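Local coordinates for possible protein of nuclear scaffold (Encephalitozoon cuniculi, PDB 3KAE), which probably serves as the Cdc27 subunit of the anaphase-promoting complex, here represented by its homodimeric N-terminal tetratricopeptide repeat domain, at residues S182-F187 / S208-N213; G135-S140 / F147-N152; E19-L24 / S40-L45. All coordinates share one frame; numbering follows the deposited sequence.

Overall arrangement
The three contacts lie in series along an all-helical chain, in the order contact 3, contact 2, contact 1. Contacts 1 and 2 are neighbours, with centres about 16 Å apart. They touch where Asn213 ND2 lies 2.9 Å from Glu151 OE1, a probable hydrogen bond. Contact 3 stands apart. Its centre is about 39 Å from that of contact 1, beyond the centre of the chain, and about 31 Å from that of contact 2. In the dimer, contact 3 of one subunit meets residues of contacts 1 and 2 of the other. Phe23 of contact 3 packs edge-to-face with Tyr209 of a neighbouring subunit, and Thr20 is hydrogen-bonded to the backbone of Phe147 of that subunit.

Contact 1: residues S182-F187 / S208-N213; sequences SDSIEF and SYFISN
The OD2 atom of Asp183 has two partners. It forms a salt bridge with Lys198 NZ and a hydrogen bond with Tyr199 OH, both on helix 193-200. This pairing would be expected to favour the charged carboxylate. The CB of the same aspartate turns to the other helix and lies 3.7 Å from CE1 of Phe210. That ring carries the contact. CG of Phe210 is anti to the backbone N (chi1 -168°), which sends the ring across to helix 176-190. Its leading edge meets the helix backbone. CE1 of Phe210 sits 3.6 Å from the N of Ser184 and 3.7 Å from the C of Asp183, and both of these backbone atoms lie close to the ring plane. The hydroxyl OG of Ser184 packs against the ring, 3.7 Å from CD1 of Phe210. This hydroxyl is hydrogen-bonded to the carbonyl of Tyr180, one turn earlier. Next to CE1, CZ of Phe210 approaches the CB of Phe187 to 3.6 Å. The two phenylalanines form an offset edge-to-face pair, with the edge of Phe210 toward the face of Phe187. Their centroids are 5.7 Å apart and their planes are turned by 64°. One aromatic ring therefore bridges a fairly wide gap, since the helix segments approach to only 10.9 Å between axes and run nearly parallel, at 16°. Helix 193-200 packs against both helices: Leu195 and Val196 touch Phe187, while Tyr199 stacks on Phe210. Phe187 also meets Tyr218 edge-to-face. Ile211 is packed against helix 224-237. The buried contact joins helices 176-190 and 206-220, with helices 193-200 and 224-237 packed beside them.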
loop_
_atom_site.group_PDB
_atom_site.type_symbol
_atom_site.label_atom_id
_atom_site.label_comp_id
_atom_site.label_asym_id
_atom_site.label_seq_id
_atom_site.Cartn_x
_atom_site.Cartn_y
_atom_site.Cartn_z
ATOM N N SER C 182 -11.913 -27.588 -1.462
ATOM C CA SER C 182 -12.426 -28.946 -1.560
ATOM C C SER C 182 -11.291 -29.930 -1.818
ATOM O O SER C 182 -11.179 -30.964 -1.145
ATOM C CB SER C 182 -13.449 -29.042 -2.688
ATOM O OG SER C 182 -14.461 -28.064 -2.555
ATOM N N ASP C 183 -10.459 -29.602 -2.804
ATOM C CA ASP C 183 -9.353 -30.458 -3.182
ATOM C C ASP C 183 -8.405 -30.666 -2.020
ATOM O O ASP C 183 -7.936 -31.791 -1.777
ATOM C CB ASP C 183 -8.611 -29.882 -4.382
ATOM C CG ASP C 183 -9.442 -29.918 -5.648
ATOM O OD1 ASP C 183 -10.596 -30.396 -5.601
ATOM O OD2 ASP C 183 -8.940 -29.466 -6.696
ATOM N N SER C 184 -8.149 -29.581 -1.298
ATOM C CA SER C 184 -7.243 -29.593 -0.155
ATOM C C SER C 184 -7.790 -30.492 0.945
ATOM O O SER C 184 -7.063 -31.289 1.531
ATOM C CB SER C 184 -7.015 -28.166 0.385
ATOM O OG SER C 184 -6.429 -27.320 -0.599
ATOM N N ILE C 185 -9.073 -30.363 1.239
ATOM C CA ILE C 185 -9.649 -31.187 2.284
ATOM C C ILE C 185 -9.478 -32.656 1.869
ATOM O O ILE C 185 -9.038 -33.510 2.650
ATOM C CB ILE C 185 -11.145 -30.888 2.508
ATOM C CG1 ILE C 185 -11.361 -29.458 2.990
ATOM C CG2 ILE C 185 -11.714 -31.859 3.540
ATOM C CD1 ILE C 185 -12.819 -29.048 3.026
ATOM N N GLU C 186 -9.798 -32.935 0.612
ATOM C CA GLU C 186 -9.711 -34.295 0.114
ATOM C C GLU C 186 -8.287 -34.829 0.122
ATOM O O GLU C 186 -8.061 -35.987 0.515
ATOM C CB GLU C 186 -10.293 -34.416 -1.294
ATOM C CG GLU C 186 -10.200 -35.836 -1.841
ATOM C CD GLU C 186 -10.689 -35.963 -3.276
ATOM O OE1 GLU C 186 -11.403 -35.054 -3.750
ATOM O OE2 GLU C 186 -10.353 -36.977 -3.928
ATOM N N PHE C 187 -7.336 -34.006 -0.327
ATOM C CA PHE C 187 -5.969 -34.483 -0.428
ATOM C C PHE C 187 -5.434 -34.789 0.960
ATOM O O PHE C 187 -4.665 -35.737 1.141
ATOM C CB PHE C 187 -5.049 -33.499 -1.145
ATOM C CG PHE C 187 -3.594 -33.859 -1.027
ATOM C CD1 PHE C 187 -2.821 -33.341 0.003
ATOM C CD2 PHE C 187 -3.013 -34.774 -1.912
ATOM C CE1 PHE C 187 -1.488 -33.696 0.135
ATOM C CE2 PHE C 187 -1.682 -35.125 -1.795
ATOM C CZ PHE C 187 -0.911 -34.581 -0.767
ATOM N N SER C 208 1.001 -23.559 -6.748
ATOM C CA SER C 208 2.084 -23.249 -5.815
ATOM C C SER C 208 1.606 -23.399 -4.372
ATOM O O SER C 208 2.321 -23.905 -3.509
ATOM C CB SER C 208 2.608 -21.821 -6.052
ATOM O OG SER C 208 2.720 -21.548 -7.441
ATOM N N TYR C 209 0.384 -22.960 -4.113
ATOM C CA TYR C 209 -0.208 -23.125 -2.791
ATOM C C TYR C 209 -0.534 -24.594 -2.522
ATOM O O TYR C 209 -0.136 -25.141 -1.505
ATOM C CB TYR C 209 -1.482 -22.282 -2.667
ATOM C CG TYR C 209 -1.266 -20.802 -2.834
ATOM C CD1 TYR C 209 -0.991 -19.997 -1.734
ATOM C CD2 TYR C 209 -1.344 -20.205 -4.088
ATOM C CE1 TYR C 209 -0.795 -18.636 -1.869
ATOM C CE2 TYR C 209 -1.151 -18.844 -4.244
ATOM C CZ TYR C 209 -0.877 -18.051 -3.124
ATOM O OH TYR C 209 -0.671 -16.676 -3.246
ATOM N N PHE C 210 -1.251 -25.229 -3.442
ATOM C CA PHE C 210 -1.666 -26.628 -3.237
ATOM C C PHE C 210 -0.479 -27.571 -3.015
ATOM O O PHE C 210 -0.395 -28.254 -2.004
ATOM C CB PHE C 210 -2.529 -27.121 -4.392
ATOM C CG PHE C 210 -3.223 -28.431 -4.107
ATOM C CD1 PHE C 210 -4.472 -28.444 -3.509
ATOM C CD2 PHE C 210 -2.612 -29.640 -4.411
ATOM C CE1 PHE C 210 -5.112 -29.628 -3.228
ATOM C CE2 PHE C 210 -3.239 -30.833 -4.148
ATOM C CZ PHE C 210 -4.496 -30.830 -3.554
ATOM N N ILE C 211 0.454 -27.579 -3.950
ATOM C CA ILE C 211 1.648 -28.391 -3.812
ATOM C C ILE C 211 2.450 -28.055 -2.550
ATOM O O ILE C 211 3.032 -28.949 -1.926
ATOM C CB ILE C 211 2.552 -28.277 -5.051
ATOM C CG1 ILE C 211 1.750 -28.543 -6.330
ATOM C CG2 ILE C 211 3.740 -29.224 -4.941
ATOM C CD1 ILE C 211 0.881 -29.735 -6.255
ATOM N N SER C 212 2.502 -26.773 -2.185
ATOM C CA SER C 212 3.190 -26.369 -0.956
ATOM C C SER C 212 2.500 -27.017 0.254
ATOM O O SER C 212 3.141 -27.599 1.133
ATOM C CB SER C 212 3.222 -24.835 -0.804
ATOM O OG SER C 212 4.063 -24.256 -1.786
ATOM N N ASN C 213 1.182 -26.919 0.304
ATOM C CA ASN C 213 0.473 -27.509 1.398
ATOM C C ASN C 213 0.674 -29.043 1.355
ATOM O O ASN C 213 0.862 -29.685 2.392
ATOM C CB ASN C 213 -0.993 -27.106 1.355
ATOM C CG ASN C 213 -1.214 -25.668 1.819
ATOM O OD1 ASN C 213 -0.389 -25.105 2.535
ATOM N ND2 ASN C 213 -2.329 -25.076 1.417
#

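Contact 2: residues G135-S140 / F147-N152; sequences GHYVRS and FSPVEN
The Tyr137 ring has the carbonyl O of Ser148 over one face, 4.1 Å above the plane and displaced toward the rim. Pro149 and Asn152 approach the ring obliquely. The CA of Pro149 is 3.5 Å from CD1 of Tyr137, and the CB of Asn152 is 3.5 Å from CE2 of Tyr137. The amide of Asn152 is turned almost parallel to the ring, with the planes 14° apart. A hydrogen bond holds this amide in place: Asn152 ND2 donates to the O of Ser148 over 2.6 Å. The bond is nearly straight and lies in the amide plane. The same carbonyl also accepts a hydrogen bond from the backbone N of Asn152, which comes from the opposite face of its plane. CG of Tyr137 is anti to the carbonyl carbon (chi1 -68°), which lays the ring across the second helix. The proline ring also meets Ser140, whose OG is 3.5 Å from CG of Pro149. That hydroxyl is hydrogen-bonded to the carbonyl of Glu114. On helix 113-126, Asp122 OD1 is hydrogen-bonded to both Tyr137 OH and Ser148 OG. It thus ties the two segments together indirectly. Tyr137 and Pro149 come within 4.4 Å at CA. Helix 130-143 packs here against the next helix, 147-155. Within the all-helical tetratricopeptide domain this is a steep crossing, at 117°, unlike the antiparallel helix pair of a repeat.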
loop_
_atom_site.group_PDB
_atom_site.type_symbol
_atom_site.label_atom_id
_atom_site.label_comp_id
_atom_site.label_asym_id
_atom_site.label_seq_id
_atom_site.Cartn_x
_atom_site.Cartn_y
_atom_site.Cartn_z
ATOM N N GLY C 135 -11.763 -20.137 15.990
ATOM C CA GLY C 135 -13.169 -19.779 16.042
ATOM C C GLY C 135 -13.508 -18.564 15.188
ATOM O O GLY C 135 -14.569 -18.522 14.549
ATOM N N HIS C 136 -12.619 -17.568 15.170
ATOM C CA HIS C 136 -12.820 -16.406 14.290
ATOM C C HIS C 136 -12.614 -16.814 12.837
ATOM O O HIS C 136 -13.379 -16.407 11.965
ATOM C CB HIS C 136 -11.930 -15.219 14.680
ATOM C CG HIS C 136 -12.205 -14.692 16.058
ATOM N ND1 HIS C 136 -13.436 -14.204 16.434
ATOM C CD2 HIS C 136 -11.414 -14.601 17.151
ATOM C CE1 HIS C 136 -13.393 -13.827 17.700
ATOM N NE2 HIS C 136 -12.178 -14.061 18.159
ATOM N N TYR C 137 -11.608 -17.650 12.583
ATOM C CA TYR C 137 -11.387 -18.150 11.225
ATOM C C TYR C 137 -12.601 -18.917 10.714
ATOM O O TYR C 137 -13.013 -18.766 9.560
ATOM C CB TYR C 137 -10.172 -19.058 11.152
ATOM C CG TYR C 137 -8.841 -18.390 11.366
ATOM C CD1 TYR C 137 -8.576 -17.101 10.870
ATOM C CD2 TYR C 137 -7.835 -19.049 12.046
ATOM C CE1 TYR C 137 -7.338 -16.506 11.074
ATOM C CE2 TYR C 137 -6.605 -18.472 12.249
ATOM C CZ TYR C 137 -6.355 -17.206 11.764
ATOM O OH TYR C 137 -5.115 -16.674 11.983
ATOM N N VAL C 138 -13.166 -19.741 11.587
ATOM C CA VAL C 138 -14.353 -20.504 11.243
ATOM C C VAL C 138 -15.492 -19.552 10.912
ATOM O O VAL C 138 -16.167 -19.717 9.893
ATOM C CB VAL C 138 -14.773 -21.445 12.383
ATOM C CG1 VAL C 138 -16.205 -21.926 12.184
ATOM C CG2 VAL C 138 -13.814 -22.609 12.467
ATOM N N ARG C 139 -15.694 -18.549 11.764
ATOM C CA ARG C 139 -16.826 -17.648 11.602
ATOM C C ARG C 139 -16.621 -16.819 10.333
ATOM O O ARG C 139 -17.562 -16.538 9.596
ATOM C CB ARG C 139 -17.024 -16.780 12.853
ATOM C CG ARG C 139 -18.317 -15.985 12.872
ATOM C CD ARG C 139 -18.818 -15.750 14.294
ATOM N NE ARG C 139 -17.730 -15.495 15.215
ATOM C CZ ARG C 139 -17.382 -16.195 16.293
ATOM N NH1 ARG C 139 -16.335 -15.773 16.981
ATOM N NH2 ARG C 139 -18.043 -17.272 16.703
ATOM N N SER C 140 -15.371 -16.469 10.066
ATOM C CA SER C 140 -15.030 -15.739 8.859
ATOM C C SER C 140 -15.281 -16.556 7.599
ATOM O O SER C 140 -15.861 -16.057 6.619
ATOM C CB SER C 140 -13.569 -15.336 8.893
ATOM O OG SER C 140 -13.196 -14.773 7.650
ATOM N N PHE C 147 -7.974 -15.726 2.545
ATOM C CA PHE C 147 -6.759 -16.520 2.550
ATOM C C PHE C 147 -6.312 -16.990 3.918
ATOM O O PHE C 147 -5.922 -18.150 4.074
ATOM C CB PHE C 147 -5.621 -15.757 1.879
ATOM C CG PHE C 147 -4.296 -16.473 1.917
ATOM C CD1 PHE C 147 -3.378 -16.218 2.936
ATOM C CD2 PHE C 147 -3.960 -17.386 0.923
ATOM C CE1 PHE C 147 -2.152 -16.872 2.963
ATOM C CE2 PHE C 147 -2.733 -18.037 0.935
ATOM C CZ PHE C 147 -1.831 -17.785 1.958
ATOM N N SER C 148 -6.335 -16.103 4.905
ATOM C CA SER C 148 -5.829 -16.494 6.215
ATOM C C SER C 148 -6.691 -17.521 6.978
ATOM O O SER C 148 -6.147 -18.434 7.584
ATOM C CB SER C 148 -5.534 -15.280 7.096
ATOM O OG SER C 148 -4.542 -15.622 8.053
ATOM N N PRO C 149 -8.023 -17.333 6.998
ATOM C CA PRO C 149 -8.885 -18.347 7.617
ATOM C C PRO C 149 -8.758 -19.705 6.884
ATOM O O PRO C 149 -8.569 -20.748 7.525
ATOM C CB PRO C 149 -10.296 -17.750 7.470
ATOM C CG PRO C 149 -10.072 -16.286 7.361
ATOM C CD PRO C 149 -8.777 -16.123 6.614
ATOM N N VAL C 150 -8.827 -19.677 5.555
ATOM C CA VAL C 150 -8.688 -20.884 4.757
ATOM C C VAL C 150 -7.370 -21.623 5.024
ATOM O O VAL C 150 -7.383 -22.820 5.339
ATOM C CB VAL C 150 -8.853 -20.602 3.248
ATOM C CG1 VAL C 150 -8.466 -21.831 2.427
ATOM C CG2 VAL C 150 -10.287 -20.200 2.952
ATOM N N GLU C 151 -6.238 -20.923 4.922
ATOM C CA GLU C 151 -4.946 -21.596 5.098
ATOM C C GLU C 151 -4.715 -22.136 6.513
ATOM O O GLU C 151 -4.064 -23.172 6.692
ATOM C CB GLU C 151 -3.779 -20.718 4.630
ATOM C CG GLU C 151 -3.774 -20.501 3.113
ATOM C CD GLU C 151 -3.534 -21.812 2.332
ATOM O OE1 GLU C 151 -2.412 -22.366 2.383
ATOM O OE2 GLU C 151 -4.465 -22.291 1.658
ATOM N N ASN C 152 -5.255 -21.427 7.504
ATOM C CA ASN C 152 -5.122 -21.809 8.903
ATOM C C ASN C 152 -6.057 -22.946 9.281
ATOM O O ASN C 152 -5.716 -23.782 10.122
ATOM C CB ASN C 152 -5.371 -20.615 9.839
ATOM C CG ASN C 152 -4.158 -19.740 9.981
ATOM O OD1 ASN C 152 -3.263 -20.032 10.769
ATOM N ND2 ASN C 152 -4.104 -18.670 9.194
#

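Contact 3: residues E19-L24 / S40-L45; sequences ETAIFL and SIVLYL
Ile22 reaches toward Val42 and Leu43, and its side chain branches at CB. The CG2 branch of Ile22 lies 4.0 Å from CD1 of Leu43. The CG1 branch is anti to the carbonyl carbon (chi1 -68°), which directs it to the facing helix. Its CG1 presses on CG1 of Val42 at 3.4 Å, tighter than usual for two carbons. At the tip, Ile22 CD1 meets CD1 of Leu43 at 3.6 Å and comes within 4.1 Å of the carbonyl O of Val42. The isoleucine crosses Val42 obliquely and Leu43 at about a right angle. Val42 CG1 has a second close neighbour, the CB of Ala21, also at 3.4 Å. This one methyl therefore sits against two consecutive residues of helix 18-31, consistent with the small size of Ala21. The centre of the contact is wholly apolar and buried. Leu43 extends the packing to Ala52 and His55 of helix 49-57. The same helix 18-31 also faces the second subunit, where Phe23 meets Tyr180 of that subunit edge-to-face. It serves both the repeat core and the dimer. The segments run antiparallel at 157°, with axes 9.2 Å apart. Antiparallel packing of two successive helices is characteristic of tetratricopeptide repeats, and this pair is consistent with it.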
loop_
_atom_site.group_PDB
_atom_site.type_symbol
_atom_site.label_atom_id
_atom_site.label_comp_id
_atom_site.label_asym_id
_atom_site.label_seq_id
_atom_site.Cartn_x
_atom_site.Cartn_y
_atom_site.Cartn_z
ATOM N N GLU C 19 4.085 10.728 -0.532
ATOM C CA GLU C 19 4.519 12.030 0.021
ATOM C C GLU C 19 3.633 13.181 -0.469
ATOM O O GLU C 19 3.146 14.002 0.307
ATOM C CB GLU C 19 5.980 12.314 -0.312
ATOM C CG GLU C 19 6.976 11.297 0.285
ATOM C CD GLU C 19 6.851 11.165 1.790
ATOM O OE1 GLU C 19 6.166 12.000 2.408
ATOM O OE2 GLU C 19 7.440 10.225 2.364
ATOM N N THR C 20 3.370 13.221 -1.760
ATOM C CA THR C 20 2.460 14.230 -2.278
ATOM C C THR C 20 1.076 14.104 -1.658
ATOM O O THR C 20 0.465 15.094 -1.284
ATOM C CB THR C 20 2.354 14.141 -3.799
ATOM O OG1 THR C 20 3.645 14.374 -4.357
ATOM C CG2 THR C 20 1.377 15.138 -4.334
ATOM N N ALA C 21 0.583 12.881 -1.541
ATOM C CA ALA C 21 -0.759 12.648 -1.014
ATOM C C ALA C 21 -0.862 13.041 0.446
ATOM O O ALA C 21 -1.878 13.559 0.886
ATOM C CB ALA C 21 -1.147 11.160 -1.198
ATOM N N ILE C 22 0.179 12.729 1.206
ATOM C CA ILE C 22 0.251 13.110 2.598
ATOM C C ILE C 22 0.275 14.669 2.698
ATOM O O ILE C 22 -0.474 15.277 3.470
ATOM C CB ILE C 22 1.478 12.453 3.258
ATOM C CG1 ILE C 22 1.274 10.921 3.331
ATOM C CG2 ILE C 22 1.709 13.019 4.646
ATOM C CD1 ILE C 22 2.518 10.129 3.699
ATOM N N PHE C 23 1.106 15.315 1.887
ATOM C CA PHE C 23 1.167 16.779 1.883
ATOM C C PHE C 23 -0.169 17.405 1.492
ATOM O O PHE C 23 -0.700 18.244 2.207
ATOM C CB PHE C 23 2.257 17.286 0.943
ATOM C CG PHE C 23 2.419 18.771 0.968
ATOM C CD1 PHE C 23 1.585 19.587 0.216
ATOM C CD2 PHE C 23 3.403 19.359 1.753
ATOM C CE1 PHE C 23 1.725 20.961 0.248
ATOM C CE2 PHE C 23 3.552 20.733 1.784
ATOM C CZ PHE C 23 2.707 21.543 1.033
ATOM N N LEU C 24 -0.716 16.991 0.364
ATOM C CA LEU C 24 -2.007 17.510 -0.076
ATOM C C LEU C 24 -3.103 17.209 0.933
ATOM O O LEU C 24 -4.086 17.938 1.031
ATOM C CB LEU C 24 -2.389 16.906 -1.437
ATOM C CG LEU C 24 -1.559 17.309 -2.647
ATOM C CD1 LEU C 24 -2.114 16.645 -3.893
ATOM C CD2 LEU C 24 -1.565 18.850 -2.793
ATOM N N SER C 40 -5.012 9.487 7.402
ATOM C CA SER C 40 -4.634 8.278 8.110
ATOM C C SER C 40 -4.299 7.124 7.148
ATOM O O SER C 40 -3.304 6.421 7.311
ATOM C CB SER C 40 -5.776 7.857 9.030
ATOM O OG SER C 40 -5.873 8.709 10.143
ATOM N N ILE C 41 -5.151 6.943 6.151
ATOM C CA ILE C 41 -4.962 5.910 5.134
ATOM C C ILE C 41 -3.665 6.087 4.369
ATOM O O ILE C 41 -2.830 5.182 4.343
ATOM C CB ILE C 41 -6.153 5.876 4.170
ATOM C CG1 ILE C 41 -7.417 5.498 4.943
ATOM C CG2 ILE C 41 -5.911 4.881 3.050
ATOM C CD1 ILE C 41 -8.627 5.310 4.087
ATOM N N VAL C 42 -3.473 7.269 3.788
ATOM C CA VAL C 42 -2.282 7.535 3.000
ATOM C C VAL C 42 -1.026 7.363 3.845
ATOM O O VAL C 42 0.001 6.870 3.375
ATOM C CB VAL C 42 -2.357 8.918 2.329
ATOM C CG1 VAL C 42 -1.064 9.226 1.601
ATOM C CG2 VAL C 42 -3.535 8.971 1.371
ATOM N N LEU C 43 -1.124 7.719 5.115
ATOM C CA LEU C 43 -0.008 7.521 6.039
ATOM C C LEU C 43 0.236 6.013 6.240
ATOM O O LEU C 43 1.387 5.552 6.303
ATOM C CB LEU C 43 -0.339 8.190 7.376
ATOM C CG LEU C 43 0.586 9.201 8.073
ATOM C CD1 LEU C 43 1.492 9.947 7.127
ATOM C CD2 LEU C 43 -0.252 10.203 8.879
ATOM N N TYR C 44 -0.852 5.250 6.357
ATOM C CA TYR C 44 -0.743 3.797 6.498
ATOM C C TYR C 44 -0.058 3.246 5.249
ATOM O O TYR C 44 0.934 2.528 5.339
ATOM C CB TYR C 44 -2.114 3.134 6.708
ATOM C CG TYR C 44 -2.020 1.620 6.724
ATOM C CD1 TYR C 44 -1.762 0.929 7.908
ATOM C CD2 TYR C 44 -2.136 0.882 5.548
ATOM C CE1 TYR C 44 -1.649 -0.445 7.928
ATOM C CE2 TYR C 44 -2.042 -0.502 5.563
ATOM C CZ TYR C 44 -1.794 -1.155 6.754
ATOM O OH TYR C 44 -1.669 -2.515 6.774
ATOM N N LEU C 45 -0.561 3.632 4.082
ATOM C CA LEU C 45 0.005 3.161 2.827
ATOM C C LEU C 45 1.489 3.469 2.704
ATOM O O LEU C 45 2.230 2.730 2.059
ATOM C CB LEU C 45 -0.754 3.728 1.633
ATOM C CG LEU C 45 -2.189 3.214 1.486
ATOM C CD1 LEU C 45 -2.954 4.040 0.440
ATOM C CD2 LEU C 45 -2.209 1.700 1.145
#